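Local coordinates for protein peptidase S8 and S53, subtilisin, kexin, sedolisin (Mycobacterium smegmatis, PDB 4KG7) that is a subtilisin-like serine protease (mycosin) of the type VII ESX-3 secretion system and probably cleaves peptide bonds through a Ser-His-Asp charge relay, at residues Cys32-Val37 against Ser294-Gly299; Thr41-Val46 against Leu301-Pro306; Ala198-Ala203 against Gln256-Ser261. All blocks are in the same frame, centred on the assembly; numbering follows the deposited sequence.

Interaction 1. Residues Cys32-Val37 against Ser294-Gly299; sequences CITTSV and SNAPDG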
loop_
_atom_site.group_PDB
_atom_site.type_symbol
_atom_site.label_atom_id
_atom_site.label_comp_id
_atom_site.label_asym_id
_atom_site.label_seq_id
_atom_site.Cartn_x
_atom_site.Cartn_y
_atom_site.Cartn_z
ATOM N N CYS A 32 -3.206 -21.850 3.638
ATOM C CA CYS A 32 -3.800 -20.619 3.130
ATOM C C CYS A 32 -5.004 -20.167 3.966
ATOM O O CYS A 32 -5.698 -20.959 4.600
ATOM C CB CYS A 32 -4.260 -20.785 1.696
ATOM S SG CYS A 32 -2.948 -21.132 0.506
ATOM N N ILE A 33 -5.244 -18.869 3.903
ATOM C CA ILE A 33 -6.253 -18.139 4.666
ATOM C C ILE A 33 -7.167 -17.446 3.658
ATOM O O ILE A 33 -6.720 -16.996 2.596
ATOM C CB ILE A 33 -5.522 -17.055 5.530
ATOM C CG1 ILE A 33 -4.679 -17.759 6.587
ATOM C CG2 ILE A 33 -6.465 -16.069 6.194
ATOM C CD1 ILE A 33 -5.437 -18.823 7.298
ATOM N N THR A 34 -8.442 -17.350 3.996
ATOM C CA THR A 34 -9.370 -16.475 3.334
ATOM C C THR A 34 -9.998 -15.520 4.336
ATOM O O THR A 34 -10.162 -15.870 5.518
ATOM C CB THR A 34 -10.474 -17.240 2.606
ATOM O OG1 THR A 34 -11.202 -18.065 3.531
ATOM C CG2 THR A 34 -9.869 -18.126 1.508
ATOM N N THR A 35 -10.357 -14.332 3.859
ATOM C CA THR A 35 -11.099 -13.362 4.669
ATOM C C THR A 35 -12.580 -13.737 4.756
ATOM O O THR A 35 -13.124 -14.345 3.837
ATOM C CB THR A 35 -10.949 -11.946 4.085
ATOM O OG1 THR A 35 -11.284 -11.953 2.686
ATOM C CG2 THR A 35 -9.546 -11.470 4.220
ATOM N N SER A 36 -13.212 -13.377 5.860
ATOM C CA SER A 36 -14.540 -13.861 6.213
ATOM C C SER A 36 -15.402 -12.695 6.697
ATOM O O SER A 36 -14.925 -11.586 6.885
ATOM C CB SER A 36 -14.458 -14.925 7.365
ATOM O OG SER A 36 -13.613 -16.018 7.008
ATOM N N VAL A 37 -16.674 -12.989 6.918
ATOM C CA VAL A 37 -17.602 -12.025 7.512
ATOM C C VAL A 37 -17.579 -12.129 9.040
ATOM O O VAL A 37 -17.809 -13.183 9.604
ATOM C CB VAL A 37 -19.027 -12.216 6.950
ATOM C CG1 VAL A 37 -20.026 -11.275 7.586
ATOM C CG2 VAL A 37 -19.024 -12.002 5.440
ATOM N N SER A 294 -13.404 -10.653 -0.879
ATOM C CA SER A 294 -12.807 -11.857 -0.343
ATOM C C SER A 294 -12.083 -12.661 -1.409
ATOM O O SER A 294 -12.509 -12.647 -2.575
ATOM C CB SER A 294 -13.910 -12.726 0.285
ATOM O OG SER A 294 -13.372 -13.938 0.795
ATOM N N ASN A 295 -11.010 -13.348 -1.005
ATOM C CA ASN A 295 -10.353 -14.373 -1.838
ATOM C C ASN A 295 -10.986 -15.768 -1.724
ATOM O O ASN A 295 -10.497 -16.717 -2.323
ATOM C CB ASN A 295 -8.862 -14.471 -1.525
ATOM C CG ASN A 295 -8.584 -14.852 -0.070
ATOM O OD1 ASN A 295 -9.355 -14.518 0.821
ATOM N ND2 ASN A 295 -7.438 -15.496 0.174
ATOM N N ALA A 296 -12.057 -15.905 -0.953
ATOM C CA ALA A 296 -12.820 -17.166 -0.931
ATOM C C ALA A 296 -13.440 -17.400 -2.307
ATOM O O ALA A 296 -13.641 -16.470 -3.068
ATOM C CB ALA A 296 -13.913 -17.102 0.123
ATOM N N PRO A 297 -13.777 -18.655 -2.628
ATOM C CA PRO A 297 -14.268 -18.962 -3.971
ATOM C C PRO A 297 -15.447 -18.120 -4.471
ATOM O O PRO A 297 -15.497 -17.790 -5.647
ATOM C CB PRO A 297 -14.671 -20.437 -3.860
ATOM C CG PRO A 297 -13.770 -20.973 -2.796
ATOM C CD PRO A 297 -13.552 -19.860 -1.819
ATOM N N ASP A 298 -16.378 -17.756 -3.598
ATOM C CA ASP A 298 -17.521 -16.937 -4.037
ATOM C C ASP A 298 -17.138 -15.494 -4.376
ATOM O O ASP A 298 -17.859 -14.799 -5.113
ATOM C CB ASP A 298 -18.631 -16.965 -2.989
ATOM C CG ASP A 298 -19.312 -18.341 -2.880
ATOM O OD1 ASP A 298 -19.204 -19.184 -3.823
ATOM O OD2 ASP A 298 -19.968 -18.582 -1.840
ATOM N N GLY A 299 -16.008 -15.030 -3.842
ATOM C CA GLY A 299 -15.549 -13.677 -4.092
ATOM C C GLY A 299 -16.487 -12.552 -3.668
ATOM O O GLY A 299 -16.484 -11.476 -4.273
HETATM O O HOH W 1 -9.682 -11.070 0.845
#

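Interaction 2. Residues Thr41-Val46 against Leu301-Pro306; sequences TDPGAV and LSNALP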
loop_
_atom_site.group_PDB
_atom_site.type_symbol
_atom_site.label_atom_id
_atom_site.label_comp_id
_atom_site.label_asym_id
_atom_site.label_seq_id
_atom_site.Cartn_x
_atom_site.Cartn_y
_atom_site.Cartn_z
ATOM N N THR A 41 -21.982 -8.234 12.038
ATOM C CA THR A 41 -21.805 -7.087 11.156
ATOM C C THR A 41 -22.654 -7.252 9.908
ATOM O O THR A 41 -23.110 -8.345 9.580
ATOM C CB THR A 41 -20.331 -6.898 10.720
ATOM O OG1 THR A 41 -19.906 -8.016 9.933
ATOM C CG2 THR A 41 -19.414 -6.714 11.923
ATOM N N ASP A 42 -22.811 -6.137 9.197
ATOM C CA ASP A 42 -23.484 -6.109 7.918
ATOM C C ASP A 42 -22.495 -5.496 6.916
ATOM O O ASP A 42 -22.456 -4.267 6.738
ATOM C CB ASP A 42 -24.752 -5.269 8.007
ATOM C CG ASP A 42 -25.473 -5.173 6.690
ATOM O OD1 ASP A 42 -25.103 -5.913 5.744
ATOM O OD2 ASP A 42 -26.385 -4.330 6.603
ATOM N N PRO A 43 -21.670 -6.358 6.283
ATOM C CA PRO A 43 -20.676 -5.814 5.346
ATOM C C PRO A 43 -21.281 -5.161 4.131
ATOM O O PRO A 43 -20.582 -4.411 3.466
ATOM C CB PRO A 43 -19.872 -7.038 4.894
ATOM C CG PRO A 43 -20.275 -8.146 5.773
ATOM C CD PRO A 43 -21.570 -7.819 6.420
ATOM N N GLY A 44 -22.546 -5.472 3.837
ATOM C CA GLY A 44 -23.244 -4.922 2.657
ATOM C C GLY A 44 -23.690 -3.485 2.819
ATOM O O GLY A 44 -23.992 -2.817 1.829
ATOM N N ALA A 45 -23.751 -2.997 4.052
ATOM C CA ALA A 45 -24.036 -1.598 4.290
ATOM C C ALA A 45 -22.871 -0.726 3.822
ATOM O O ALA A 45 -21.717 -1.126 3.946
ATOM C CB ALA A 45 -24.313 -1.379 5.770
ATOM N N VAL A 46 -23.161 0.469 3.318
ATOM C CA VAL A 46 -22.082 1.391 2.929
ATOM C C VAL A 46 -21.190 1.670 4.137
ATOM O O VAL A 46 -21.671 2.076 5.181
ATOM C CB VAL A 46 -22.592 2.749 2.436
ATOM C CG1 VAL A 46 -21.409 3.570 1.919
ATOM C CG2 VAL A 46 -23.625 2.576 1.341
ATOM N N LEU A 301 -18.185 -10.121 -0.321
ATOM C CA LEU A 301 -17.631 -9.168 0.641
ATOM C C LEU A 301 -17.153 -9.827 1.925
ATOM O O LEU A 301 -17.741 -10.805 2.399
ATOM C CB LEU A 301 -18.655 -8.096 0.990
ATOM C CG LEU A 301 -19.236 -7.282 -0.158
ATOM C CD1 LEU A 301 -20.120 -6.201 0.452
ATOM C CD2 LEU A 301 -18.149 -6.637 -0.987
ATOM N N SER A 302 -16.059 -9.294 2.463
ATOM C CA SER A 302 -15.521 -9.761 3.755
ATOM C C SER A 302 -14.963 -8.610 4.560
ATOM O O SER A 302 -14.700 -7.521 4.052
ATOM C CB SER A 302 -14.417 -10.801 3.548
ATOM O OG SER A 302 -13.402 -10.191 2.775
ATOM N N ASN A 303 -14.816 -8.838 5.848
ATOM C CA ASN A 303 -14.421 -7.795 6.783
ATOM C C ASN A 303 -13.703 -8.334 8.008
ATOM O O ASN A 303 -13.693 -7.704 9.049
ATOM C CB ASN A 303 -15.617 -6.915 7.147
ATOM C CG ASN A 303 -16.683 -7.651 7.941
ATOM O OD1 ASN A 303 -16.642 -8.856 8.059
ATOM N ND2 ASN A 303 -17.667 -6.924 8.424
ATOM N N ALA A 304 -13.111 -9.519 7.890
ATOM C CA ALA A 304 -12.429 -10.133 9.031
ATOM C C ALA A 304 -11.396 -11.148 8.608
ATOM O O ALA A 304 -11.479 -11.711 7.524
ATOM C CB ALA A 304 -13.420 -10.794 9.978
ATOM N N LEU A 305 -10.469 -11.396 9.527
ATOM C CA LEU A 305 -9.466 -12.454 9.445
ATOM C C LEU A 305 -9.349 -13.160 10.761
ATOM O O LEU A 305 -9.622 -12.570 11.784
ATOM C CB LEU A 305 -8.095 -11.854 9.230
ATOM C CG LEU A 305 -7.774 -11.490 7.827
ATOM C CD1 LEU A 305 -6.614 -10.497 7.834
ATOM C CD2 LEU A 305 -7.420 -12.759 7.081
ATOM N N PRO A 306 -8.829 -14.393 10.748
ATOM C CA PRO A 306 -8.578 -15.114 11.980
ATOM C C PRO A 306 -7.379 -14.570 12.760
ATOM O O PRO A 306 -6.367 -14.215 12.162
ATOM C CB PRO A 306 -8.342 -16.564 11.508
ATOM C CG PRO A 306 -8.092 -16.500 10.048
ATOM C CD PRO A 306 -8.457 -15.148 9.535
#

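Interaction 3. Residues Ala198-Ala203 against Gln256-Ser261; sequences ALRYAA and QPYVLS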
loop_
_atom_site.group_PDB
_atom_site.type_symbol
_atom_site.label_atom_id
_atom_site.label_comp_id
_atom_site.label_asym_id
_atom_site.label_seq_id
_atom_site.Cartn_x
_atom_site.Cartn_y
_atom_site.Cartn_z
ATOM N N ALA A 198 15.396 1.493 -8.009
ATOM C CA ALA A 198 14.128 1.024 -8.569
ATOM C C ALA A 198 12.991 2.021 -8.375
ATOM O O ALA A 198 12.203 2.306 -9.297
ATOM C CB ALA A 198 13.783 -0.316 -7.951
ATOM N N LEU A 199 12.855 2.526 -7.151
ATOM C CA LEU A 199 11.792 3.494 -6.849
ATOM C C LEU A 199 11.956 4.788 -7.618
ATOM O O LEU A 199 10.985 5.328 -8.112
ATOM C CB LEU A 199 11.748 3.776 -5.354
ATOM C CG LEU A 199 11.399 2.560 -4.468
ATOM C CD1 LEU A 199 11.795 2.853 -3.042
ATOM C CD2 LEU A 199 9.924 2.156 -4.560
ATOM N N ARG A 200 13.188 5.268 -7.730
ATOM C CA ARG A 200 13.475 6.435 -8.543
ATOM C C ARG A 200 13.155 6.222 -10.016
ATOM O O ARG A 200 12.594 7.092 -10.660
ATOM C CB ARG A 200 14.933 6.862 -8.372
ATOM C CG ARG A 200 15.285 8.133 -9.117
ATOM C CD ARG A 200 16.718 8.549 -8.882
ATOM N NE ARG A 200 17.159 9.612 -9.786
ATOM C CZ ARG A 200 17.578 9.417 -11.038
ATOM N NH1 ARG A 200 17.562 8.216 -11.609
ATOM N NH2 ARG A 200 17.984 10.449 -11.762
ATOM N N TYR A 201 13.539 5.074 -10.560
ATOM C CA TYR A 201 13.202 4.717 -11.945
ATOM C C TYR A 201 11.709 4.752 -12.202
ATOM O O TYR A 201 11.208 5.366 -13.154
ATOM C CB TYR A 201 13.775 3.346 -12.262
ATOM C CG TYR A 201 13.342 2.760 -13.584
ATOM C CD1 TYR A 201 13.864 3.225 -14.767
ATOM C CD2 TYR A 201 12.377 1.770 -13.637
ATOM C CE1 TYR A 201 13.462 2.697 -15.976
ATOM C CE2 TYR A 201 11.976 1.200 -14.834
ATOM C CZ TYR A 201 12.509 1.691 -16.013
ATOM O OH TYR A 201 12.169 1.179 -17.232
ATOM N N ALA A 202 10.963 4.120 -11.304
ATOM C CA ALA A 202 9.522 4.033 -11.464
ATOM C C ALA A 202 8.862 5.393 -11.286
ATOM O O ALA A 202 7.933 5.715 -12.004
ATOM C CB ALA A 202 8.922 3.015 -10.495
ATOM N N ALA A 203 9.341 6.181 -10.313
ATOM C CA ALA A 203 8.678 7.456 -10.002
ATOM C C ALA A 203 9.001 8.570 -10.972
ATOM O O ALA A 203 8.126 9.378 -11.226
ATOM C CB ALA A 203 8.979 7.901 -8.594
ATOM N N GLN A 256 11.641 8.845 0.531
ATOM C CA GLN A 256 11.214 10.130 0.045
ATOM C C GLN A 256 12.262 10.622 -0.969
ATOM O O GLN A 256 13.472 10.392 -0.793
ATOM C CB GLN A 256 11.074 11.084 1.243
ATOM C CG GLN A 256 10.053 10.593 2.249
ATOM C CD GLN A 256 8.706 10.397 1.620
ATOM O OE1 GLN A 256 8.153 11.341 1.078
ATOM N NE2 GLN A 256 8.238 9.161 1.566
ATOM N N PRO A 257 11.815 11.306 -2.037
ATOM C CA PRO A 257 10.460 11.744 -2.364
ATOM C C PRO A 257 9.671 10.820 -3.277
ATOM O O PRO A 257 8.570 11.166 -3.700
ATOM C CB PRO A 257 10.711 13.071 -3.076
ATOM C CG PRO A 257 11.939 12.787 -3.844
ATOM C CD PRO A 257 12.794 11.940 -2.932
ATOM N N TYR A 258 10.197 9.639 -3.559
ATOM C CA TYR A 258 9.640 8.768 -4.596
ATOM C C TYR A 258 8.330 8.072 -4.199
ATOM O O TYR A 258 7.584 7.615 -5.074
ATOM C CB TYR A 258 10.671 7.713 -4.979
ATOM C CG TYR A 258 12.020 8.322 -5.254
ATOM C CD1 TYR A 258 12.204 9.295 -6.259
ATOM C CD2 TYR A 258 13.115 7.965 -4.514
ATOM C CE1 TYR A 258 13.443 9.870 -6.470
ATOM C CE2 TYR A 258 14.361 8.512 -4.736
ATOM C CZ TYR A 258 14.529 9.464 -5.722
ATOM O OH TYR A 258 15.792 9.986 -5.903
ATOM N N VAL A 259 8.094 7.967 -2.889
ATOM C CA VAL A 259 7.022 7.177 -2.323
ATOM C C VAL A 259 6.135 8.098 -1.475
ATOM O O VAL A 259 6.662 8.941 -0.733
ATOM C CB VAL A 259 7.578 6.081 -1.408
ATOM C CG1 VAL A 259 6.444 5.343 -0.690
ATOM C CG2 VAL A 259 8.479 5.109 -2.186
ATOM N N LEU A 260 4.820 8.010 -1.647
ATOM C CA LEU A 260 3.838 8.700 -0.829
ATOM C C LEU A 260 3.462 7.698 0.239
ATOM O O LEU A 260 2.818 6.680 -0.045
ATOM C CB LEU A 260 2.600 9.110 -1.634
ATOM C CG LEU A 260 1.458 9.778 -0.858
ATOM C CD1 LEU A 260 1.938 10.981 -0.037
ATOM C CD2 LEU A 260 0.384 10.167 -1.879
ATOM N N SER A 261 3.889 7.997 1.470
ATOM C CA SER A 261 3.667 7.139 2.630
ATOM C C SER A 261 2.370 7.515 3.347
ATOM O O SER A 261 2.150 8.682 3.674
ATOM C CB SER A 261 4.878 7.227 3.569
ATOM O OG SER A 261 4.649 6.535 4.798
#

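Interaction 1. Residues Cys32-Val37 against Ser294-Gly299
Asn295 reads the backbone of Ile33-Thr35 with both ends of its side-chain amide. Its ND2 donates to Ile33 O at 2.9 Å, on a lone pair in the carbonyl plane, while OD1 accepts from Thr35 N at 3.2 Å, again in plane. CG sits between the backbone N and the carbonyl carbon (chi1 60°), which aims the amide across the gap at Thr34, the residue spanned by the two bonds. Asparagine suits the place because it offers a donor and an acceptor side by side; ND2 has a second acceptor in Asp100 O.

Hydroxyls make the next group. Ser294 OG donates to Thr35 O at 3.1 Å and accepts from Ala296 N at 2.9 Å, an ST turn. Thr35 OG1 bonds to Ser302 OG and to a water 2.6 Å away, which Asn295 N reaches weakly.

Apolar contact is slight: Thr34 CG2 rests 3.9 Å from Ala296 CA.

With Cys32 held to Cys101 by a disulfide, the N-terminal stretch is fastened near the predicted catalytic His104. Because the side chains of Asn295 and Ser294 satisfy backbone N-H and C=O groups of Ile33 and Thr35, these bonds recognise the chain's course, independently of those two residues' side chains.

Interaction 2. Residues Thr41-Val46 against Leu301-Pro306
Pro43 and Leu301 make the apolar half of this contact, and Thr41 with Asn303 the polar half. The packed part is centred on the proline: its CB lies 4.2 Å from Leu301 CB, and Leu301 CD1 reaches along the turn to within 3.5 Å of Pro43 O and 4.0 Å of Gly44 CA. Leucine suits this place because its stem packs on the proline at CB while one methyl, CD1, extends to the backbone of the turn. Its CG stands beside the backbone N (chi1 -57°), which with an extended chi2 carries CD1 there.

Asn303 also meets the proline ring, with ND2 3.9 Å from Pro43 CG. The two side chains cross at about a right angle. The same ND2 donates to Thr41 OG1 at 2.9 Å, nearly straight at 174° and within the plane of the amide. Both polar ends have further partners at Leu38: Thr41 OG1 bonds to its carbonyl oxygen, and Asn303 OD1 to its backbone N. The buried amide is thereby gripped at both ends, which fixes its rotation.

A type I turn from Asp42 to Ala45, closed by Ala45 N to Asp42 O at 3.2 Å, presents Pro43 and Gly44 to Leu301. Proline at its second position suits such a turn, since the ring already restricts phi to the value required. Toward solvent the contact loosens: Thr41 and Ala45 are exposed, as is Asp42, whose CB points away from the strand.

On the strand side, Asn303 and Ala304 both face Ser36, forming a classic beta bulge. A surface turn of the N-terminal stretch thus packs beside a bulged middle strand of the small antiparallel sheet in this subtilisin fold.

Interaction 3. Residues Ala198-Ala203 against Gln256-Ser261
Tyr258 is the large projection of this contact, with one face of its ring against Arg200 and its CB against Leu199 and Ala203. Arg200 CB stands over that face, 3.9 Å from the ring centroid and 17° off the normal, a CH-pi contact. From there the arginine runs on across the aromatic surface: CG comes within 3.7 Å of Tyr258 CZ, and CD within 3.4 Å of Tyr258 OH. With CG anti to the backbone N (chi1 -176°) and the chain extended as far as NE, its methylenes follow the ring outward to the hydroxyl. The guanidinium itself does not stack, for its plane is turned 85° from that of the ring; Tyr258 OH lies at its edge, near its plane. Arginine suits this exposed margin, covering an aromatic with its aliphatic stem. Pro257 CD lies over the centre of the opposite face, so the ring is held between proline and arginine.

Tyr258 CB settles into the groove between Leu199 CB, 4.1 Å away, and Ala203 CB, 4.0 Å away, one helical turn apart. The small alanine allows close backbones: Ala203 CA and Tyr258 CA are 5.6 Å apart. Val259 CG2 in turn points into the fork of Leu199, 4.1 Å from both CD1 and CD2.

Leu199 and Ala203 also touch Ile210 of strand 209-213, and Val259 touches Ala212. Helix 193-205 therefore packs over the beginning of strand 259-265 and its neighbour 209-213 in the central parallel sheet, with helix 150-170 beside it against Ala198 and Ala202.

Overall arrangement
Interactions 1 and 2 pin one N-terminal stretch to consecutive parts of the same region, the loop 294-299 and the strand 301-306 that follows it. Their centres are 11 Å apart and they touch directly, with Ser36 N probably bonded to Ala304 O. Interaction 1 is partly buried and almost wholly polar, whereas interaction 2 is a surface contact that mixes one side-chain amide-to-hydroxyl hydrogen bond with apolar packing. Interaction 3 lies on the opposite side of the chain's centre, its centre 32 and 33 Å from those of interactions 1 and 2. Helix meets sheet there without a hydrogen bond between the segments, apolar and buried at Leu199, Ala203 and Val259 but reaching the surface at Arg200 and Tyr258.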